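Local coordinates for tyrosine--tRNA ligase, mitochondrial (Coccidioides posadasii, PDB 5IJX), which probably attaches tyrosine to its cognate mitochondrial tRNA at the expense of ATP, as a class I aminoacyl-tRNA synthetase, at residues 26-29 and 33-36. Numbering follows the deposited sequence.
Sequences AKEI and RKQS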
loop_
_atom_site.group_PDB
_atom_site.type_symbol
_atom_site.label_atom_id
_atom_site.label_comp_id
_atom_site.label_asym_id
_atom_site.label_seq_id
_atom_site.Cartn_x
_atom_site.Cartn_y
_atom_site.Cartn_z
ATOM N N ALA A 26 -1.896 1.502 42.126
ATOM C CA ALA A 26 -0.798 0.631 41.725
ATOM C C ALA A 26 -0.006 0.150 42.934
ATOM O O ALA A 26 0.404 -1.015 42.988
ATOM C CB ALA A 26 0.111 1.360 40.737
ATOM N N LYS A 27 0.226 1.028 43.913
ATOM C CA LYS A 27 0.841 0.587 45.161
ATOM C C LYS A 27 -0.014 -0.481 45.831
ATOM O O LYS A 27 0.499 -1.510 46.285
ATOM C CB LYS A 27 1.056 1.777 46.098
ATOM C CG LYS A 27 2.230 2.673 45.719
ATOM C CD LYS A 27 2.237 3.968 46.524
ATOM C CE LYS A 27 2.884 3.784 47.888
ATOM N NZ LYS A 27 2.697 4.969 48.771
ATOM N N GLU A 28 -1.329 -0.256 45.890
ATOM C CA GLU A 28 -2.236 -1.256 46.448
ATOM C C GLU A 28 -2.023 -2.613 45.788
ATOM O O GLU A 28 -1.734 -3.611 46.457
ATOM C CB GLU A 28 -3.688 -0.808 46.276
ATOM C CG GLU A 28 -4.063 0.440 47.050
ATOM C CD GLU A 28 -5.455 0.351 47.641
ATOM O OE1 GLU A 28 -6.293 -0.387 47.080
ATOM O OE2 GLU A 28 -5.712 1.009 48.672
ATOM N N ILE A 29 -2.162 -2.662 44.462
ATOM C CA ILE A 29 -2.089 -3.933 43.745
ATOM C C ILE A 29 -0.718 -4.574 43.928
ATOM O O ILE A 29 -0.606 -5.734 44.341
ATOM C CB ILE A 29 -2.423 -3.717 42.257
ATOM C CG1 ILE A 29 -3.915 -3.402 42.102
ATOM C CG2 ILE A 29 -2.043 -4.936 41.430
ATOM C CD1 ILE A 29 -4.304 -2.895 40.731
ATOM N N ARG A 33 -2.571 -5.877 48.180
ATOM C CA ARG A 33 -3.864 -5.652 48.817
ATOM C C ARG A 33 -5.016 -5.688 47.817
ATOM O O ARG A 33 -6.143 -6.025 48.195
ATOM C CB ARG A 33 -3.849 -4.323 49.578
ATOM C CG ARG A 33 -2.904 -4.323 50.781
ATOM C CD ARG A 33 -3.128 -3.142 51.721
ATOM N NE ARG A 33 -2.772 -1.858 51.118
ATOM C CZ ARG A 33 -3.637 -0.925 50.726
ATOM N NH1 ARG A 33 -4.946 -1.099 50.866
ATOM N NH2 ARG A 33 -3.187 0.202 50.196
ATOM N N LYS A 34 -4.764 -5.361 46.549
ATOM C CA LYS A 34 -5.802 -5.346 45.528
ATOM C C LYS A 34 -5.416 -6.251 44.364
ATOM O O LYS A 34 -4.232 -6.471 44.089
ATOM C CB LYS A 34 -6.058 -3.920 45.012
ATOM C CG LYS A 34 -7.178 -3.828 43.985
ATOM C CD LYS A 34 -7.550 -2.386 43.672
ATOM C CE LYS A 34 -8.637 -2.320 42.610
ATOM N NZ LYS A 34 -9.565 -1.176 42.819
ATOM N N GLN A 35 -6.432 -6.775 43.679
ATOM C CA GLN A 35 -6.208 -7.669 42.553
ATOM C C GLN A 35 -5.967 -6.871 41.278
ATOM O O GLN A 35 -6.673 -5.899 40.991
ATOM C CB GLN A 35 -7.405 -8.600 42.355
ATOM C CG GLN A 35 -7.182 -9.661 41.283
ATOM C CD GLN A 35 -8.400 -10.537 41.054
ATOM O OE1 GLN A 35 -9.537 -10.066 41.110
ATOM N NE2 GLN A 35 -8.167 -11.821 40.796
ATOM N N SER A 36 -4.968 -7.297 40.509
ATOM C CA SER A 36 -4.665 -6.642 39.247
ATOM C C SER A 36 -5.804 -6.849 38.250
ATOM O O SER A 36 -6.653 -7.731 38.404
ATOM C CB SER A 36 -3.358 -7.178 38.661
ATOM O OG SER A 36 -3.535 -8.481 38.132
#
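Glu28 and Arg33 form a salt bridge in which one carboxylate oxygen serves both terminal nitrogens of the guanidinium: OE2 of Glu28 lies 3.1 Å from NH2 of Arg33 and equally far from NH1, the latter bond being weak. The two planes stand 78° apart, and NH2 meets OE2 from above the carboxylate plane, while CB of Glu28 sits over one guanidinium face. The bend at chi3 (-67°) brings the guanidinium round to the side chain of Glu28. The backbone N of Arg33 also makes a weak hydrogen bond to O of Glu28 (3.0 Å). These bonds join the last turn of helix 7-31 to the loop before helix 37-43, on the surface of this C-terminally truncated piece, which holds the class I catalytic region. Ile29 supplies the apolar side: its CG1 lies 3.7 Å from CB of Lys34, whose chain, extended as far as CE, crosses it at a slant, and its CG2 reaches CB of Ser36 at 3.8 Å. Its CA-H also points at O of Lys34 (3.3 Å, 153° at the hydrogen). Ser36 is the N-cap of the next helix; OG bonds to N of Ser39 and OD1 of Asp58, while Thr62 of helix 54-63 touches both Ile29 and Ser36.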